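Local coordinates for programmed cell death 6-interacting protein (Homo sapiens, PDB 5WA1) that takes part in multivesicular body biogenesis, endocytosis, membrane repair and the late stages of cytokinesis, and is represented here by its Bro1 domain, the part that interacts with CHMP4 proteins, at residues Ile26-Lys31 against Gly206-Ile211; Asp118-Gly123 against Val144-Ala149; Met273-Glu278 against Glu303-Val308; Ala296-Ala301 against Asn326-Ala331. One frame throughout, in Å; residues are numbered along the deposited sequence.

Contact 1: residues Ile26-Lys31 against Gly206-Ile211; sequences ISVQLK and GTLSLI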
loop_
_atom_site.group_PDB
_atom_site.type_symbol
_atom_site.label_atom_id
_atom_site.label_comp_id
_atom_site.label_asym_id
_atom_site.label_seq_id
_atom_site.Cartn_x
_atom_site.Cartn_y
_atom_site.Cartn_z
ATOM N N ILE A 26 -0.285 -1.997 8.087
ATOM C CA ILE A 26 -1.443 -2.660 7.508
ATOM C C ILE A 26 -1.014 -3.340 6.217
ATOM O O ILE A 26 -0.302 -2.743 5.400
ATOM C CB ILE A 26 -2.572 -1.654 7.250
ATOM C CG1 ILE A 26 -3.046 -1.038 8.572
ATOM C CG2 ILE A 26 -3.742 -2.324 6.501
ATOM C CD1 ILE A 26 -3.844 0.243 8.373
ATOM N N SER A 27 -1.424 -4.595 6.042
ATOM C CA SER A 27 -1.274 -5.307 4.785
ATOM C C SER A 27 -2.607 -5.956 4.437
ATOM O O SER A 27 -3.531 -6.017 5.252
ATOM C CB SER A 27 -0.158 -6.355 4.852
ATOM O OG SER A 27 -0.430 -7.317 5.848
ATOM N N VAL A 28 -2.707 -6.439 3.204
ATOM C CA VAL A 28 -3.964 -6.905 2.634
ATOM C C VAL A 28 -3.831 -8.390 2.319
ATOM O O VAL A 28 -2.818 -8.820 1.758
ATOM C CB VAL A 28 -4.328 -6.105 1.369
ATOM C CG1 VAL A 28 -5.658 -6.569 0.793
ATOM C CG2 VAL A 28 -4.365 -4.609 1.689
ATOM N N GLN A 29 -4.848 -9.167 2.684
ATOM C CA GLN A 29 -4.873 -10.581 2.331
ATOM C C GLN A 29 -5.161 -10.758 0.842
ATOM O O GLN A 29 -5.877 -9.962 0.229
ATOM C CB GLN A 29 -5.923 -11.322 3.163
ATOM C CG GLN A 29 -5.614 -11.351 4.653
ATOM C CD GLN A 29 -4.354 -12.141 4.973
ATOM O OE1 GLN A 29 -3.282 -11.567 5.186
ATOM N NE2 GLN A 29 -4.479 -13.463 5.019
ATOM N N LEU A 30 -4.589 -11.813 0.259
ATOM C CA LEU A 30 -4.782 -12.088 -1.154
ATOM C C LEU A 30 -6.152 -12.720 -1.391
ATOM O O LEU A 30 -6.703 -13.404 -0.526
ATOM C CB LEU A 30 -3.681 -13.018 -1.678
ATOM C CG LEU A 30 -2.338 -12.427 -2.140
ATOM C CD1 LEU A 30 -1.583 -11.726 -1.019
ATOM C CD2 LEU A 30 -1.476 -13.515 -2.755
ATOM N N LYS A 31 -6.702 -12.478 -2.580
ATOM C CA LYS A 31 -7.946 -13.123 -2.979
ATOM C C LYS A 31 -7.676 -14.558 -3.411
ATOM O O LYS A 31 -6.639 -14.856 -4.005
ATOM C CB LYS A 31 -8.614 -12.350 -4.118
ATOM C CG LYS A 31 -8.986 -10.914 -3.755
ATOM C CD LYS A 31 -9.398 -10.087 -4.976
ATOM C CE LYS A 31 -10.606 -10.673 -5.701
ATOM N NZ LYS A 31 -11.737 -11.028 -4.794
ATOM N N GLY A 206 -9.637 2.417 -3.678
ATOM C CA GLY A 206 -9.189 3.783 -3.467
ATOM C C GLY A 206 -8.697 4.016 -2.051
ATOM O O GLY A 206 -7.685 4.691 -1.834
ATOM N N THR A 207 -9.397 3.453 -1.062
ATOM C CA THR A 207 -8.945 3.619 0.318
ATOM C C THR A 207 -7.664 2.831 0.572
ATOM O O THR A 207 -6.738 3.333 1.212
ATOM C CB THR A 207 -10.043 3.204 1.301
ATOM O OG1 THR A 207 -11.153 4.099 1.176
ATOM C CG2 THR A 207 -9.532 3.259 2.742
ATOM N N LEU A 208 -7.593 1.596 0.072
ATOM C CA LEU A 208 -6.357 0.830 0.186
ATOM C C LEU A 208 -5.193 1.561 -0.471
ATOM O O LEU A 208 -4.067 1.519 0.033
ATOM C CB LEU A 208 -6.528 -0.555 -0.451
ATOM C CG LEU A 208 -7.529 -1.477 0.252
ATOM C CD1 LEU A 208 -7.746 -2.747 -0.569
ATOM C CD2 LEU A 208 -7.027 -1.816 1.641
ATOM N N SER A 209 -5.436 2.205 -1.613
ATOM C CA SER A 209 -4.362 2.945 -2.267
ATOM C C SER A 209 -3.829 4.047 -1.359
ATOM O O SER A 209 -2.612 4.251 -1.253
ATOM C CB SER A 209 -4.867 3.536 -3.581
ATOM O OG SER A 209 -3.871 4.324 -4.202
ATOM N N LEU A 210 -4.724 4.770 -0.694
ATOM C CA LEU A 210 -4.286 5.828 0.215
ATOM C C LEU A 210 -3.571 5.267 1.439
ATOM O O LEU A 210 -2.584 5.853 1.911
ATOM C CB LEU A 210 -5.490 6.669 0.617
ATOM C CG LEU A 210 -5.215 7.840 1.552
ATOM C CD1 LEU A 210 -4.058 8.693 1.039
ATOM C CD2 LEU A 210 -6.490 8.651 1.670
ATOM N N ILE A 211 -4.040 4.139 1.978
ATOM C CA ILE A 211 -3.358 3.536 3.125
ATOM C C ILE A 211 -1.914 3.182 2.766
ATOM O O ILE A 211 -0.981 3.428 3.543
ATOM C CB ILE A 211 -4.131 2.297 3.616
ATOM C CG1 ILE A 211 -5.482 2.703 4.202
ATOM C CG2 ILE A 211 -3.285 1.504 4.624
ATOM C CD1 ILE A 211 -6.410 1.521 4.490
#
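Two apolar pairs carry this contact, Ile26 with Ile211 and Val28 with Leu208. It is a compact example of how an extended piece of chain can be packed onto a helix by every second residue. Ile26 brings its terminal CD1 to within 4.0 Å of Ile211 CG2, and the two side chains cross at about a right angle. In Ile26, CG1 stands beside the backbone N (chi1 -63°), which directs the longer branch, ending in CD1, at the helix. Two residues on, Val28 CG2 meets Leu208 CD2 at 3.9 Å. The CB of Leu208 does not aim at the loop, but its outer methyl closes the distance. Phe181 of helix 164-191 also touches both Val28 and Leu208.

The polar interactions are made with other parts of the fold. Ile26 N bonds to Gln215 OE1 further along helix 202-226, while Val28 N and O are held by Ser153 OG and Gln154 NE2 of helix 137-157. The chemistry is therefore divided: hydrogen bonds from the backbone of 26-31 to side chains of neighbouring helices probably set its course, and four buried aliphatic side chains fit it to 206-211 by apolar packing.

Contact 2: residues Asp118-Gly123 against Val144-Ala149; sequences DAFDKG and VLFNCA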
loop_
_atom_site.group_PDB
_atom_site.type_symbol
_atom_site.label_atom_id
_atom_site.label_comp_id
_atom_site.label_asym_id
_atom_site.label_seq_id
_atom_site.Cartn_x
_atom_site.Cartn_y
_atom_site.Cartn_z
ATOM N N ASP A 118 -14.144 -12.919 -2.256
ATOM C CA ASP A 118 -13.863 -11.606 -1.679
ATOM C C ASP A 118 -12.683 -11.690 -0.721
ATOM O O ASP A 118 -12.583 -12.620 0.086
ATOM C CB ASP A 118 -15.093 -11.071 -0.951
ATOM C CG ASP A 118 -14.980 -9.593 -0.624
ATOM O OD1 ASP A 118 -14.401 -9.254 0.433
ATOM O OD2 ASP A 118 -15.465 -8.768 -1.427
ATOM N N ALA A 119 -11.781 -10.701 -0.809
ATOM C CA ALA A 119 -10.624 -10.684 0.075
ATOM C C ALA A 119 -11.017 -10.415 1.524
ATOM O O ALA A 119 -10.304 -10.835 2.444
ATOM C CB ALA A 119 -9.617 -9.633 -0.392
ATOM N N PHE A 120 -12.139 -9.726 1.750
ATOM C CA PHE A 120 -12.491 -9.230 3.076
ATOM C C PHE A 120 -13.773 -9.835 3.620
ATOM O O PHE A 120 -13.801 -10.269 4.778
ATOM C CB PHE A 120 -12.625 -7.699 3.052
ATOM C CG PHE A 120 -11.421 -6.997 2.504
ATOM C CD1 PHE A 120 -10.175 -7.186 3.077
ATOM C CD2 PHE A 120 -11.536 -6.153 1.409
ATOM C CE1 PHE A 120 -9.070 -6.541 2.578
ATOM C CE2 PHE A 120 -10.428 -5.513 0.893
ATOM C CZ PHE A 120 -9.195 -5.703 1.482
ATOM N N ASP A 121 -14.835 -9.861 2.823
ATOM C CA ASP A 121 -16.145 -10.339 3.267
ATOM C C ASP A 121 -16.111 -11.858 3.338
ATOM O O ASP A 121 -16.199 -12.542 2.316
ATOM C CB ASP A 121 -17.229 -9.855 2.312
ATOM C CG ASP A 121 -18.630 -10.043 2.865
ATOM O OD1 ASP A 121 -18.813 -10.841 3.810
ATOM O OD2 ASP A 121 -19.552 -9.378 2.352
ATOM N N LYS A 122 -15.986 -12.400 4.549
ATOM C CA LYS A 122 -15.938 -13.847 4.701
ATOM C C LYS A 122 -17.310 -14.493 4.560
ATOM O O LYS A 122 -17.389 -15.701 4.308
ATOM C CB LYS A 122 -15.310 -14.211 6.048
ATOM C CG LYS A 122 -13.855 -13.777 6.156
ATOM C CD LYS A 122 -13.213 -14.239 7.450
ATOM C CE LYS A 122 -11.756 -13.806 7.516
ATOM N NZ LYS A 122 -11.118 -14.163 8.814
ATOM N N GLY A 123 -18.378 -13.723 4.696
ATOM C CA GLY A 123 -19.717 -14.243 4.482
ATOM C C GLY A 123 -20.308 -14.863 5.730
ATOM O O GLY A 123 -19.612 -15.399 6.592
ATOM N N VAL A 144 -6.055 -10.362 -10.281
ATOM C CA VAL A 144 -4.625 -10.647 -10.241
ATOM C C VAL A 144 -3.847 -9.410 -9.810
ATOM O O VAL A 144 -2.933 -9.496 -8.981
ATOM C CB VAL A 144 -4.152 -11.189 -11.604
ATOM C CG1 VAL A 144 -2.641 -11.132 -11.712
ATOM C CG2 VAL A 144 -4.628 -12.603 -11.766
ATOM N N LEU A 145 -4.204 -8.239 -10.343
ATOM C CA LEU A 145 -3.503 -7.028 -9.924
ATOM C C LEU A 145 -3.758 -6.724 -8.452
ATOM O O LEU A 145 -2.877 -6.192 -7.769
ATOM C CB LEU A 145 -3.913 -5.836 -10.792
ATOM C CG LEU A 145 -3.127 -4.551 -10.486
ATOM C CD1 LEU A 145 -1.626 -4.813 -10.562
ATOM C CD2 LEU A 145 -3.539 -3.406 -11.417
ATOM N N PHE A 146 -4.951 -7.058 -7.950
ATOM C CA PHE A 146 -5.224 -6.934 -6.522
ATOM C C PHE A 146 -4.239 -7.754 -5.703
ATOM O O PHE A 146 -3.717 -7.285 -4.687
ATOM C CB PHE A 146 -6.660 -7.384 -6.226
ATOM C CG PHE A 146 -7.095 -7.145 -4.797
ATOM C CD1 PHE A 146 -6.792 -8.062 -3.798
ATOM C CD2 PHE A 146 -7.813 -6.007 -4.463
ATOM C CE1 PHE A 146 -7.183 -7.838 -2.489
ATOM C CE2 PHE A 146 -8.222 -5.778 -3.155
ATOM C CZ PHE A 146 -7.906 -6.694 -2.168
ATOM N N ASN A 147 -3.991 -8.996 -6.120
ATOM C CA ASN A 147 -3.088 -9.854 -5.362
ATOM C C ASN A 147 -1.641 -9.403 -5.497
ATOM O O ASN A 147 -0.861 -9.590 -4.561
ATOM C CB ASN A 147 -3.255 -11.316 -5.799
ATOM C CG ASN A 147 -4.485 -11.964 -5.178
ATOM O OD1 ASN A 147 -5.331 -11.272 -4.618
ATOM N ND2 ASN A 147 -4.586 -13.287 -5.271
ATOM N N CYS A 148 -1.256 -8.826 -6.642
ATOM C CA CYS A 148 0.071 -8.220 -6.731
ATOM C C CYS A 148 0.227 -7.140 -5.671
ATOM O O CYS A 148 1.208 -7.121 -4.916
ATOM C CB CYS A 148 0.305 -7.616 -8.115
ATOM S SG CYS A 148 0.302 -8.790 -9.496
ATOM N N ALA A 149 -0.746 -6.229 -5.605
ATOM C CA ALA A 149 -0.705 -5.156 -4.613
ATOM C C ALA A 149 -0.734 -5.713 -3.195
ATOM O O ALA A 149 0.035 -5.274 -2.328
ATOM C CB ALA A 149 -1.878 -4.202 -4.844
#
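Ala119 and Phe120 of the loop meet one aromatic ring, that of Phe146, and the three side chains illustrate how a methyl group can fill the corner between two phenyl rings. The methyl of Ala119 lies over the centre of the Phe120 ring, 4.1 Å above its plane, and from there it also approaches the outer end of Phe146, with Ala119 CB 3.7 Å from Phe146 CE1. Its approach to this second ring is oblique. Phe120 arrives differently: its CZ comes up at the edge of Phe146, near the plane of that ring, with Phe120 CZ and Phe146 CZ 4.0 Å apart. Phe146 reaches the loop because its CG is anti to the backbone N (chi1 -173°), which carries the ring away from its own helix. Another part of its edge has Asn147 OD1 lying in plane.

The loop is shaped by Asp118. Its OD1 accepts from Phe120 N at 2.7 Å, closing an Asx turn that probably limits rotation of the carboxylate and helps hold the bend presenting Ala119 and Phe120 together. Asp121 N also lies 2.5 Å from Asp118 OD1, unusually short, so the details of that bond are doubtful.

The turn follows strand 114-117 of the two-stranded antiparallel sheet, and Phe146 lies on helix 137-157. Phe181 of helix 164-191 packs edge-to-face with Phe146, while Leu208 of helix 202-226 touches both phenylalanines, so the contact joins the sheet end to three helices.

Contact 3: residues Met273-Glu278 against Glu303-Val308; sequences MQANAE and ELIKTV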
loop_
_atom_site.group_PDB
_atom_site.type_symbol
_atom_site.label_atom_id
_atom_site.label_comp_id
_atom_site.label_asym_id
_atom_site.label_seq_id
_atom_site.Cartn_x
_atom_site.Cartn_y
_atom_site.Cartn_z
ATOM N N MET A 273 1.674 10.504 14.062
ATOM C CA MET A 273 2.433 11.282 13.133
ATOM C C MET A 273 2.347 12.763 13.474
ATOM O O MET A 273 3.319 13.442 13.384
ATOM C CB MET A 273 2.059 10.973 11.706
ATOM C CG MET A 273 2.489 9.610 11.208
ATOM S SD MET A 273 4.199 9.143 11.462
ATOM C CE MET A 273 5.012 10.142 10.283
ATOM N N GLN A 274 1.179 13.260 13.842
ATOM C CA GLN A 274 1.091 14.656 14.265
ATOM C C GLN A 274 2.001 14.921 15.460
ATOM O O GLN A 274 2.676 15.951 15.512
ATOM C CB GLN A 274 -0.352 15.036 14.601
ATOM C CG GLN A 274 -1.272 15.134 13.379
ATOM C CD GLN A 274 -2.569 15.871 13.672
ATOM O OE1 GLN A 274 -3.023 15.926 14.814
ATOM N NE2 GLN A 274 -3.163 16.451 12.637
ATOM N N ALA A 275 2.043 13.990 16.416
ATOM C CA ALA A 275 2.928 14.126 17.571
ATOM C C ALA A 275 4.402 14.104 17.165
ATOM O O ALA A 275 5.220 14.843 17.730
ATOM C CB ALA A 275 2.629 13.015 18.581
ATOM N N ASN A 276 4.769 13.254 16.202
ATOM C CA ASN A 276 6.139 13.259 15.706
ATOM C C ASN A 276 6.485 14.588 15.056
ATOM O O ASN A 276 7.602 15.094 15.220
ATOM C CB ASN A 276 6.354 12.131 14.693
ATOM C CG ASN A 276 6.546 10.799 15.345
ATOM O OD1 ASN A 276 5.829 9.843 15.057
ATOM N ND2 ASN A 276 7.537 10.710 16.197
ATOM N N ALA A 277 5.546 15.157 14.301
ATOM C CA ALA A 277 5.787 16.458 13.689
ATOM C C ALA A 277 6.021 17.527 14.761
ATOM O O ALA A 277 6.952 18.333 14.660
ATOM C CB ALA A 277 4.597 16.840 12.807
ATOM N N GLU A 278 5.171 17.550 15.788
ATOM C CA GLU A 278 5.323 18.555 16.853
ATOM C C GLU A 278 6.602 18.328 17.646
ATOM O O GLU A 278 7.255 19.286 18.079
ATOM C CB GLU A 278 4.116 18.518 17.782
ATOM C CG GLU A 278 2.820 19.044 17.183
ATOM C CD GLU A 278 2.816 20.561 16.982
ATOM O OE1 GLU A 278 3.873 21.216 17.167
ATOM O OE2 GLU A 278 1.745 21.107 16.629
ATOM N N GLU A 303 -0.216 15.619 24.520
ATOM C CA GLU A 303 -1.666 15.464 24.490
ATOM C C GLU A 303 -2.082 14.433 23.450
ATOM O O GLU A 303 -2.919 13.559 23.720
ATOM C CB GLU A 303 -2.303 16.822 24.202
ATOM C CG GLU A 303 -3.797 16.912 24.395
ATOM C CD GLU A 303 -4.270 18.352 24.369
ATOM O OE1 GLU A 303 -3.429 19.245 24.111
ATOM O OE2 GLU A 303 -5.470 18.591 24.614
ATOM N N LEU A 304 -1.504 14.528 22.247
ATOM C CA LEU A 304 -1.799 13.572 21.180
ATOM C C LEU A 304 -1.417 12.152 21.579
ATOM O O LEU A 304 -2.178 11.204 21.337
ATOM C CB LEU A 304 -1.061 13.981 19.903
ATOM C CG LEU A 304 -1.583 15.230 19.195
ATOM C CD1 LEU A 304 -0.549 15.782 18.199
ATOM C CD2 LEU A 304 -2.907 14.903 18.490
ATOM N N ILE A 305 -0.245 11.983 22.196
ATOM C CA ILE A 305 0.225 10.652 22.566
ATOM C C ILE A 305 -0.575 10.091 23.735
ATOM O O ILE A 305 -0.845 8.880 23.789
ATOM C CB ILE A 305 1.739 10.703 22.852
ATOM C CG1 ILE A 305 2.502 10.774 21.533
ATOM C CG2 ILE A 305 2.208 9.492 23.641
ATOM C CD1 ILE A 305 2.116 9.669 20.546
ATOM N N LYS A 306 -0.991 10.948 24.674
ATOM C CA LYS A 306 -1.869 10.487 25.747
ATOM C C LYS A 306 -3.197 9.977 25.194
ATOM O O LYS A 306 -3.731 8.967 25.671
ATOM C CB LYS A 306 -2.109 11.616 26.751
ATOM C CG LYS A 306 -2.991 11.238 27.936
ATOM C CD LYS A 306 -3.139 12.413 28.889
ATOM C CE LYS A 306 -4.258 12.182 29.892
ATOM N NZ LYS A 306 -4.536 13.420 30.673
ATOM N N THR A 307 -3.744 10.659 24.184
ATOM C CA THR A 307 -5.016 10.224 23.611
ATOM C C THR A 307 -4.873 8.880 22.907
ATOM O O THR A 307 -5.781 8.040 22.964
ATOM C CB THR A 307 -5.548 11.291 22.651
ATOM O OG1 THR A 307 -5.652 12.544 23.339
ATOM C CG2 THR A 307 -6.923 10.917 22.145
ATOM N N VAL A 308 -3.736 8.658 22.247
ATOM C CA VAL A 308 -3.480 7.387 21.579
ATOM C C VAL A 308 -3.276 6.277 22.598
ATOM O O VAL A 308 -3.744 5.144 22.412
ATOM C CB VAL A 308 -2.270 7.533 20.640
ATOM C CG1 VAL A 308 -1.838 6.188 20.079
ATOM C CG2 VAL A 308 -2.610 8.480 19.526
#
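Helix segments 273-278 and 303-308 run antiparallel, their axes 9.1 Å apart at closest approach with 156° between their directions, and the backbones come nearest at Ala275 and Leu304. They belong to the consecutive helices 262-287 and 291-311, a helical hairpin in the Bro1 domain, whose sequence family is grouped with the TPR-like repeats. The pair exemplifies a general rule of helix packing, that a small residue lets two helices draw close and a larger one opposite fills the interface.

Ala275 is the small residue. Its CB lies 4.0 Å from Leu304 CB and also touches Ile305, where the nearest atom is Ile305 CG1 at 3.7 Å. Ile305 does not aim its CB across the interface; its CG1 branch, beside the backbone N (chi1 -76°), comes in toward the alanine methyl. Leu304 is the main wedge: its CD1 lies against the opposing backbone, 3.6 Å from Ala275 N and 3.7 Å from Gln274 CB. Gln274 and Leu304 cross at about a right angle, and the glutamine chain extends past the leucine so that Gln274 OE1 lies 3.8 Å from Leu304 CD2, a van der Waals contact.

Around this pair, helix 319-340 covers Ile305 through Phe321, Ser322 and Ile325, and Met273 packs on alanines of helix 231-252.

On the outer side of its helix, Thr307 turns its hydroxyl back onto the preceding turn: Thr307 OG1 donates to Glu303 O at 2.9 Å, from the face of that carbonyl opposite to the one used by Thr307 N.

Contact 4: residues Ala296-Ala301 against Asn326-Ala331; sequences ARLQHA and NRALAA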
loop_
_atom_site.group_PDB
_atom_site.type_symbol
_atom_site.label_atom_id
_atom_site.label_comp_id
_atom_site.label_asym_id
_atom_site.label_seq_id
_atom_site.Cartn_x
_atom_site.Cartn_y
_atom_site.Cartn_z
ATOM N N ALA A 296 5.072 24.663 24.076
ATOM C CA ALA A 296 3.740 24.550 23.485
ATOM C C ALA A 296 3.650 23.348 22.555
ATOM O O ALA A 296 2.638 22.638 22.537
ATOM C CB ALA A 296 3.387 25.825 22.724
ATOM N N ARG A 297 4.707 23.103 21.783
ATOM C CA ARG A 297 4.670 21.995 20.835
ATOM C C ARG A 297 4.822 20.653 21.546
ATOM O O ARG A 297 4.141 19.683 21.198
ATOM C CB ARG A 297 5.740 22.203 19.764
ATOM C CG ARG A 297 5.447 23.420 18.875
ATOM C CD ARG A 297 6.275 23.366 17.609
ATOM N NE ARG A 297 6.098 24.532 16.740
ATOM C CZ ARG A 297 5.104 24.692 15.869
ATOM N NH1 ARG A 297 4.155 23.764 15.744
ATOM N NH2 ARG A 297 5.056 25.788 15.120
ATOM N N LEU A 298 5.668 20.589 22.579
ATOM C CA LEU A 298 5.769 19.367 23.373
ATOM C C LEU A 298 4.465 19.074 24.103
ATOM O O LEU A 298 4.088 17.908 24.273
ATOM C CB LEU A 298 6.923 19.477 24.382
ATOM C CG LEU A 298 8.368 19.420 23.849
ATOM C CD1 LEU A 298 9.407 19.838 24.927
ATOM C CD2 LEU A 298 8.699 18.037 23.304
ATOM N N GLN A 299 3.770 20.117 24.566
ATOM C CA GLN A 299 2.492 19.888 25.237
ATOM C C GLN A 299 1.481 19.311 24.268
ATOM O O GLN A 299 0.677 18.450 24.640
ATOM C CB GLN A 299 1.955 21.182 25.857
ATOM C CG GLN A 299 2.707 21.584 27.120
ATOM C CD GLN A 299 2.233 22.893 27.727
ATOM O OE1 GLN A 299 2.523 23.184 28.884
ATOM N NE2 GLN A 299 1.509 23.690 26.950
ATOM N N HIS A 300 1.507 19.777 23.021
ATOM C CA HIS A 300 0.599 19.244 22.015
ATOM C C HIS A 300 0.937 17.794 21.679
ATOM O O HIS A 300 0.039 16.954 21.563
ATOM C CB HIS A 300 0.649 20.117 20.764
ATOM C CG HIS A 300 -0.411 19.781 19.759
ATOM N ND1 HIS A 300 -0.228 19.941 18.405
ATOM C CD2 HIS A 300 -1.672 19.313 19.916
ATOM C CE1 HIS A 300 -1.324 19.569 17.764
ATOM N NE2 HIS A 300 -2.214 19.177 18.657
ATOM N N ALA A 301 2.230 17.485 21.529
ATOM C CA ALA A 301 2.655 16.109 21.285
ATOM C C ALA A 301 2.275 15.196 22.447
ATOM O O ALA A 301 1.840 14.058 22.235
ATOM C CB ALA A 301 4.169 16.058 21.039
ATOM N N ASN A 326 7.703 13.525 27.642
ATOM C CA ASN A 326 7.483 14.079 28.967
ATOM C C ASN A 326 8.792 14.367 29.692
ATOM O O ASN A 326 8.849 15.294 30.502
ATOM C CB ASN A 326 6.570 13.145 29.759
ATOM C CG ASN A 326 5.134 13.190 29.249
ATOM O OD1 ASN A 326 4.415 14.161 29.482
ATOM N ND2 ASN A 326 4.723 12.158 28.521
ATOM N N ARG A 327 9.861 13.624 29.392
ATOM C CA ARG A 327 11.170 14.020 29.905
ATOM C C ARG A 327 11.599 15.363 29.324
ATOM O O ARG A 327 12.121 16.217 30.048
ATOM C CB ARG A 327 12.212 12.942 29.604
ATOM C CG ARG A 327 12.280 11.850 30.657
ATOM C CD ARG A 327 13.432 10.886 30.402
ATOM N NE ARG A 327 13.134 9.924 29.343
ATOM C CZ ARG A 327 13.582 10.014 28.093
ATOM N NH1 ARG A 327 14.358 11.028 27.734
ATOM N NH2 ARG A 327 13.257 9.084 27.204
ATOM N N ALA A 328 11.381 15.571 28.022
ATOM C CA ALA A 328 11.771 16.836 27.408
ATOM C C ALA A 328 10.902 17.980 27.912
ATOM O O ALA A 328 11.395 19.086 28.159
ATOM C CB ALA A 328 11.688 16.728 25.886
ATOM N N LEU A 329 9.606 17.725 28.079
ATOM C CA LEU A 329 8.680 18.773 28.495
ATOM C C LEU A 329 8.924 19.180 29.945
ATOM O O LEU A 329 8.868 20.369 30.281
ATOM C CB LEU A 329 7.238 18.295 28.273
ATOM C CG LEU A 329 6.080 19.198 28.722
ATOM C CD1 LEU A 329 6.122 20.554 28.033
ATOM C CD2 LEU A 329 4.720 18.505 28.494
ATOM N N ALA A 330 9.229 18.213 30.815
ATOM C CA ALA A 330 9.569 18.536 32.200
ATOM C C ALA A 330 10.826 19.397 32.279
ATOM O O ALA A 330 10.864 20.392 33.014
ATOM C CB ALA A 330 9.751 17.254 33.011
ATOM N N ALA A 331 11.875 19.028 31.538
ATOM C CA ALA A 331 13.102 19.822 31.587
ATOM C C ALA A 331 12.875 21.212 31.005
ATOM O O ALA A 331 13.336 22.213 31.569
ATOM C CB ALA A 331 14.237 19.103 30.857
#
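The carboxamide of Gln299 is the one flat group among the touching side chains, yet it is the aliphatic stem beneath it that meets Leu329: Gln299 CG lies 3.7 Å from Leu329 CD1, and the two side chains cross at about a right angle. Neither a face nor an edge of the amide is used, and the rest of the interface is leucine and alanine side chains, with one methyl laid on the opposing backbone.

Leucines interlock at its middle. The backbones come closest at Leu298 and Leu329, whose CA atoms are 5.9 Å apart. Leu298 CD1 rests over the opposing backbone, 3.8 Å from Leu329 CA, and reaches the methyl of Ala328 at 4.0 Å. Leu329 has CG anti to its own N (chi1 176°), which swings its branch across to place CD1 3.9 Å from Leu298 CB and between that residue and Gln299. Such reciprocal filling shows how two helices can pack through a handful of methyl groups.

The axes are antiparallel, 146° apart in direction and 9.6 Å at closest approach. Helix 291-311 here faces helix 319-340; Leu298 also touches Tyr279 and Ser282 of helix 262-287, so three successive helices meet around this leucine.

In the fold
Contacts 1 and 2 form one group near the middle of the domain, their centres 9 Å apart, and contacts 3 and 4 form another, 11 Å apart; contacts 2 and 4 are separated by 43 Å between centres. Contact 2 falls within the stretch of chain spanned by contact 1, and contacts 1 and 2 are joined by Lys31 N bonding to Asn147 OD1. Contacts 3 and 4 come later, share helix 291-311 and interleave in sequence, with Glu278 linked to Arg297 and His300. The elongated domain is thus built from local helix pairing at one end, with the long-range closure of contact 1 near its centre, and the CHMP4-interacting region covers residues from contacts 1, 3 and 4.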